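Local coordinates for protein PHOX (Pseudomonas fluorescens, PDB 4A9V) that probably hydrolyses phosphate monoesters as an alkaline phosphatase, using an iron-calcium cofactor held in a beta-propeller, at residues N67-S72 against Q177-G182; Y189-E194 against V250-F255. All coordinates share one frame; numbering follows the deposited sequence.

Contact 1. Residues N67-S72 against Q177-G182. With LI (lithium ion), chain D; FEO (mu-oxo-diiron), chain S.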
loop_
_atom_site.group_PDB
_atom_site.type_symbol
_atom_site.label_atom_id
_atom_site.label_comp_id
_atom_site.label_asym_id
_atom_site.label_seq_id
_atom_site.Cartn_x
_atom_site.Cartn_y
_atom_site.Cartn_z
ATOM N N ASN A 67 -7.824 2.696 -10.156
ATOM C CA ASN A 67 -7.703 2.068 -8.852
ATOM C C ASN A 67 -6.708 2.779 -7.936
ATOM O O ASN A 67 -5.772 2.174 -7.410
ATOM C CB ASN A 67 -7.434 0.570 -8.997
ATOM C CG ASN A 67 -8.648 -0.177 -9.521
ATOM O OD1 ASN A 67 -9.764 0.345 -9.503
ATOM N ND2 ASN A 67 -8.447 -1.401 -9.985
ATOM N N ASN A 68 -7.042 4.011 -7.575
ATOM C CA ASN A 68 -6.145 4.797 -6.743
ATOM C C ASN A 68 -6.040 4.226 -5.339
ATOM O O ASN A 68 -6.981 3.615 -4.823
ATOM C CB ASN A 68 -6.531 6.284 -6.719
ATOM C CG ASN A 68 -7.983 6.528 -6.362
ATOM O OD1 ASN A 68 -8.725 7.037 -7.199
ATOM N ND2 ASN A 68 -8.249 6.579 -5.063
ATOM N N ASP A 69 -4.816 4.241 -4.823
ATOM C CA ASP A 69 -4.458 3.456 -3.657
ATOM C C ASP A 69 -3.687 4.371 -2.680
ATOM O O ASP A 69 -4.168 5.447 -2.329
ATOM C CB ASP A 69 -3.687 2.205 -4.119
ATOM C CG ASP A 69 -3.783 1.045 -3.148
ATOM O OD1 ASP A 69 -3.931 1.292 -1.931
ATOM O OD2 ASP A 69 -3.670 -0.119 -3.615
ATOM N N GLY A 70 -2.483 3.997 -2.268
ATOM C CA GLY A 70 -1.744 4.832 -1.322
ATOM C C GLY A 70 -1.416 6.200 -1.900
ATOM O O GLY A 70 -1.248 6.350 -3.108
ATOM N N MET A 71 -1.285 7.189 -1.017
ATOM C CA MET A 71 -1.036 8.560 -1.437
ATOM C C MET A 71 -0.466 9.375 -0.294
ATOM O O MET A 71 -0.741 9.129 0.885
ATOM C CB MET A 71 -2.317 9.215 -1.948
ATOM C CG MET A 71 -3.443 9.243 -0.941
ATOM S SD MET A 71 -4.944 9.917 -1.692
ATOM C CE MET A 71 -6.086 9.744 -0.333
ATOM N N SER A 72 0.288 10.394 -0.667
ATOM C CA SER A 72 0.799 11.373 0.282
ATOM C C SER A 72 0.533 12.784 -0.225
ATOM O O SER A 72 0.563 13.047 -1.436
ATOM C CB SER A 72 2.308 11.203 0.481
ATOM O OG SER A 72 2.639 9.992 1.135
ATOM N N GLN A 177 1.433 -1.994 -10.473
ATOM C CA GLN A 177 0.936 -2.676 -9.278
ATOM C C GLN A 177 1.394 -1.925 -8.024
ATOM O O GLN A 177 1.628 -2.500 -6.958
ATOM C CB GLN A 177 1.310 -4.162 -9.268
ATOM C CG GLN A 177 0.597 -4.963 -10.354
ATOM C CD GLN A 177 -0.865 -5.311 -10.074
ATOM O OE1 GLN A 177 -1.549 -5.838 -10.954
ATOM N NE2 GLN A 177 -1.289 -5.202 -8.828
ATOM N N ASN A 178 1.279 -0.608 -8.116
ATOM C CA ASN A 178 1.640 0.317 -7.045
ATOM C C ASN A 178 0.574 0.359 -5.965
ATOM O O ASN A 178 -0.540 0.827 -6.195
ATOM C CB ASN A 178 1.829 1.718 -7.607
ATOM C CG ASN A 178 2.871 1.750 -8.678
ATOM O OD1 ASN A 178 2.637 1.273 -9.790
ATOM N ND2 ASN A 178 4.082 2.132 -8.293
ATOM N N CYS A 179 0.927 -0.170 -4.801
ATOM C CA CYS A 179 -0.005 -0.418 -3.722
ATOM C C CYS A 179 -0.035 0.802 -2.806
ATOM O O CYS A 179 -0.794 1.739 -3.046
ATOM C CB CYS A 179 0.407 -1.701 -3.003
ATOM S SG CYS A 179 -0.677 -2.160 -1.655
ATOM N N ALA A 180 0.854 0.866 -1.825
ATOM C CA ALA A 180 0.861 2.032 -0.952
ATOM C C ALA A 180 2.248 2.689 -0.901
ATOM O O ALA A 180 3.009 2.629 -1.886
ATOM C CB ALA A 180 0.295 1.680 0.427
ATOM N N ASN A 181 2.471 3.500 0.132
ATOM C CA ASN A 181 3.285 4.690 -0.009
ATOM C C ASN A 181 4.194 4.926 1.187
ATOM O O ASN A 181 3.972 4.397 2.278
ATOM C CB ASN A 181 2.374 5.914 -0.196
ATOM C CG ASN A 181 1.481 6.165 1.007
ATOM O OD1 ASN A 181 0.745 5.273 1.452
ATOM N ND2 ASN A 181 1.598 7.347 1.590
ATOM N N GLY A 182 5.130 5.855 0.995
ATOM C CA GLY A 182 5.828 6.524 2.080
ATOM C C GLY A 182 6.120 7.959 1.707
ATOM O O GLY A 182 6.137 8.314 0.533
HETATM LI LI LI D . -3.836 -1.110 -1.654
HETATM FE FE1 FEO S . -2.334 -3.634 -2.708
HETATM FE FE2 FEO S . -1.819 -5.654 0.070
HETATM O O FEO S . -2.859 -4.436 -1.007
HETATM O O HOH W 1 -1.939 6.811 1.762
HETATM O O HOH W 2 -4.000 -2.320 -2.304
HETATM O O HOH W 3 -2.969 -0.569 -0.161
HETATM O O HOH W 4 -3.836 -5.183 -3.411
#
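The D69 carboxylate lies under the carbonyl oxygen of C179, which stands over one of its faces with O 3.1 Å from CG, while its oxygen edge clasps a lithium ion through both OD1 and OD2. That carbonyl oxygen also accepts from G70 N (2.9 Å, 162°), and T534 hydrogen-bonds OD1. The amide of N181 is gripped differently. One face is laid against the backbone of M71, whose N sits 3.6 Å above N181 CG, and M71 O lies over the same face, too badly angled to N181 ND2 for a hydrogen bond. At the amide's edge ND2 donates in plane to S72 OG (2.9 Å, 145°). Strands 68-76 and 178-183 are the inner strands of two neighbouring blades of the beta-propeller, running side by side in the same direction, and G70 and A180 come within 3.8 Å, CA to CA; a side chain on G70 would collide with A180 and with N181 OD1. With CG set between its backbone N and carbonyl carbon (chi1 63°), N181 turns its amide back to M71. Water 1, accepting from M71 N, also lies near OD1. An alanine in place of N181 would be likely to leave S72 OG without this donor and uncover the M71 backbone. C179 points the other way, and SG, anti to its backbone N, is thereby brought to FE1 of the mu-oxo-diiron group, which it binds at 2.5 Å, beside E90 and E194.

Contact 2. Residues Y189-E194 against V250-F255. With FEO (mu-oxo-diiron), chain S.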
loop_
_atom_site.group_PDB
_atom_site.type_symbol
_atom_site.label_atom_id
_atom_site.label_comp_id
_atom_site.label_asym_id
_atom_site.label_seq_id
_atom_site.Cartn_x
_atom_site.Cartn_y
_atom_site.Cartn_z
ATOM N N TYR A 189 8.659 11.019 -2.404
ATOM C CA TYR A 189 7.569 10.069 -2.284
ATOM C C TYR A 189 8.106 8.669 -2.567
ATOM O O TYR A 189 8.866 8.476 -3.522
ATOM C CB TYR A 189 6.498 10.416 -3.323
ATOM C CG TYR A 189 5.277 9.528 -3.291
ATOM C CD1 TYR A 189 4.419 9.562 -2.211
ATOM C CD2 TYR A 189 4.936 8.722 -4.375
ATOM C CE1 TYR A 189 3.276 8.787 -2.179
ATOM C CE2 TYR A 189 3.788 7.941 -4.354
ATOM C CZ TYR A 189 2.951 8.001 -3.260
ATOM O OH TYR A 189 1.790 7.266 -3.197
ATOM N N LEU A 190 7.702 7.698 -1.753
ATOM C CA LEU A 190 7.998 6.298 -2.025
ATOM C C LEU A 190 6.730 5.588 -2.465
ATOM O O LEU A 190 5.679 5.713 -1.823
ATOM C CB LEU A 190 8.561 5.615 -0.773
ATOM C CG LEU A 190 9.795 6.271 -0.141
ATOM C CD1 LEU A 190 10.274 5.473 1.064
ATOM C CD2 LEU A 190 10.924 6.471 -1.142
ATOM N N THR A 191 6.830 4.887 -3.587
ATOM C CA THR A 191 5.751 4.055 -4.067
ATOM C C THR A 191 6.203 2.596 -4.085
ATOM O O THR A 191 7.363 2.292 -4.349
ATOM C CB THR A 191 5.231 4.514 -5.448
ATOM O OG1 THR A 191 4.052 3.772 -5.762
ATOM C CG2 THR A 191 6.251 4.308 -6.551
ATOM N N CYS A 192 5.285 1.697 -3.758
ATOM C CA CYS A 192 5.613 0.318 -3.440
ATOM C C CYS A 192 4.983 -0.627 -4.454
ATOM O O CYS A 192 3.766 -0.638 -4.624
ATOM C CB CYS A 192 5.078 -0.006 -2.053
ATOM S SG CYS A 192 5.989 0.832 -0.750
ATOM N N GLU A 193 5.810 -1.430 -5.117
ATOM C CA GLU A 193 5.341 -2.426 -6.078
ATOM C C GLU A 193 4.979 -3.703 -5.333
ATOM O O GLU A 193 5.833 -4.314 -4.694
ATOM C CB GLU A 193 6.440 -2.700 -7.113
ATOM C CG GLU A 193 6.758 -1.473 -7.946
ATOM C CD GLU A 193 8.036 -1.557 -8.771
ATOM O OE1 GLU A 193 8.833 -2.513 -8.632
ATOM O OE2 GLU A 193 8.240 -0.628 -9.587
ATOM N N GLU A 194 3.707 -4.088 -5.405
ATOM C CA GLU A 194 3.178 -5.200 -4.605
ATOM C C GLU A 194 2.971 -6.444 -5.486
ATOM O O GLU A 194 3.903 -7.217 -5.667
ATOM C CB GLU A 194 1.893 -4.787 -3.860
ATOM C CG GLU A 194 1.339 -5.875 -2.947
ATOM C CD GLU A 194 -0.064 -5.587 -2.464
ATOM O OE1 GLU A 194 -0.825 -4.919 -3.199
ATOM O OE2 GLU A 194 -0.424 -6.100 -1.388
ATOM N N VAL A 250 10.127 2.511 -4.992
ATOM C CA VAL A 250 10.548 3.468 -6.002
ATOM C C VAL A 250 10.401 4.883 -5.444
ATOM O O VAL A 250 9.362 5.237 -4.894
ATOM C CB VAL A 250 9.684 3.316 -7.272
ATOM C CG1 VAL A 250 10.141 4.284 -8.348
ATOM C CG2 VAL A 250 9.732 1.886 -7.779
ATOM N N GLU A 251 11.461 5.679 -5.547
ATOM C CA GLU A 251 11.492 7.030 -5.006
ATOM C C GLU A 251 11.263 8.052 -6.124
ATOM O O GLU A 251 11.905 8.007 -7.183
ATOM C CB GLU A 251 12.833 7.283 -4.312
ATOM C CG GLU A 251 12.889 8.613 -3.578
ATOM C CD GLU A 251 14.124 8.799 -2.712
ATOM O OE1 GLU A 251 15.063 7.979 -2.808
ATOM O OE2 GLU A 251 14.193 9.829 -2.008
ATOM N N ILE A 252 10.304 8.941 -5.876
ATOM C CA ILE A 252 9.854 9.962 -6.816
ATOM C C ILE A 252 9.975 11.339 -6.167
ATOM O O ILE A 252 9.582 11.525 -5.019
ATOM C CB ILE A 252 8.372 9.710 -7.193
ATOM C CG1 ILE A 252 8.228 8.402 -7.980
ATOM C CG2 ILE A 252 7.777 10.883 -7.966
ATOM C CD1 ILE A 252 6.820 7.837 -8.008
ATOM N N ASP A 253 10.474 12.308 -6.934
ATOM C CA ASP A 253 10.489 13.697 -6.498
ATOM C C ASP A 253 9.311 14.445 -7.113
ATOM O O ASP A 253 9.355 14.802 -8.286
ATOM C CB ASP A 253 11.800 14.363 -6.913
ATOM C CG ASP A 253 11.904 15.800 -6.434
ATOM O OD1 ASP A 253 10.923 16.319 -5.857
ATOM O OD2 ASP A 253 12.963 16.431 -6.668
ATOM N N PRO A 254 8.243 14.665 -6.333
ATOM C CA PRO A 254 7.063 15.280 -6.933
ATOM C C PRO A 254 7.287 16.738 -7.331
ATOM O O PRO A 254 6.510 17.287 -8.107
ATOM C CB PRO A 254 6.013 15.177 -5.825
ATOM C CG PRO A 254 6.805 15.167 -4.558
ATOM C CD PRO A 254 8.076 14.434 -4.886
ATOM N N PHE A 255 8.302 17.380 -6.767
ATOM C CA PHE A 255 8.571 18.780 -7.075
ATOM C C PHE A 255 9.475 18.981 -8.295
ATOM O O PHE A 255 9.765 20.118 -8.666
ATOM C CB PHE A 255 9.150 19.495 -5.855
ATOM C CG PHE A 255 8.154 19.686 -4.750
ATOM C CD1 PHE A 255 7.279 20.760 -4.765
ATOM C CD2 PHE A 255 8.049 18.763 -3.723
ATOM C CE1 PHE A 255 6.324 20.917 -3.778
ATOM C CE2 PHE A 255 7.097 18.919 -2.732
ATOM C CZ PHE A 255 6.223 19.985 -2.768
HETATM FE FE1 FEO S . -2.334 -3.634 -2.708
HETATM FE FE2 FEO S . -1.819 -5.654 0.070
HETATM O O FEO S . -2.859 -4.436 -1.007
HETATM O O HOH W 2 -4.000 -2.320 -2.304
HETATM O O HOH W 4 -3.836 -5.183 -3.411
#
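Y189-T191 and V250-I252 run antiparallel, their short strand axes inclined at 148°, with Y189 and I252 exchanging one pair of backbone hydrogen bonds, T191 and V250 another, and L190 and E251 forming the non-hydrogen-bonded pair between them. On the face of Y189, T191, V250 and I252 the packing is apolar: I252 CD1 meets the edge of the Y189 ring, 4.2 Å from CD2, and also touches T191 CG2 at 3.9 Å. T191 has OG1 anti to its backbone N (chi1 -172°), which turns CG2 onto V250 CB at 3.6 Å and sends the hydroxyl to N88, the residue that also binds Y189 OH. On the other face L190 CD2 rests on the start of the extended E251 chain, 3.8 Å from CB, and the E251 carboxylate goes on to T188 and R264. E193 reaches back across V250, with OE2 3.4 Å from CG2; that oxygen also has a salt bridge to K263 and a hydrogen bond to T175. Beyond the strand E194 bridges the diiron group, OE1 2.0 Å from FE1 and OE2 2.1 Å from FE2. At the far end of the pair an Asx turn, F255 N to D253 OD1, leads the chain away. Within its sheet strand 189-193 lies between 178-183 and 249-252, with 262-264 beyond the latter; V119 of strand 118-127 packs on T191 and I252, F74 of strand 68-76 on Y189 and P254, and L319 on L190 and E251.

In the fold
From the N terminus, the chain enters its second sheet at strand 68-76, builds it out through 82-89, 118-127 and 130-144, then lays down 148-152 and 171-173 of the next sheet before contact 1 closes this loop of 104 residues by setting strand 178-183 beside 68-76. The chain then turns straight into 189-193, and after a mostly irregular excursion that includes helix 211-216, contact 2 closes a second loop. The two loops follow in series and neither nest nor cross. Contact 1 joins two sheets; contact 2 lies within one. Strands 178-183 and 189-193 link them, and C179 and E194 meet at the same iron, FE1.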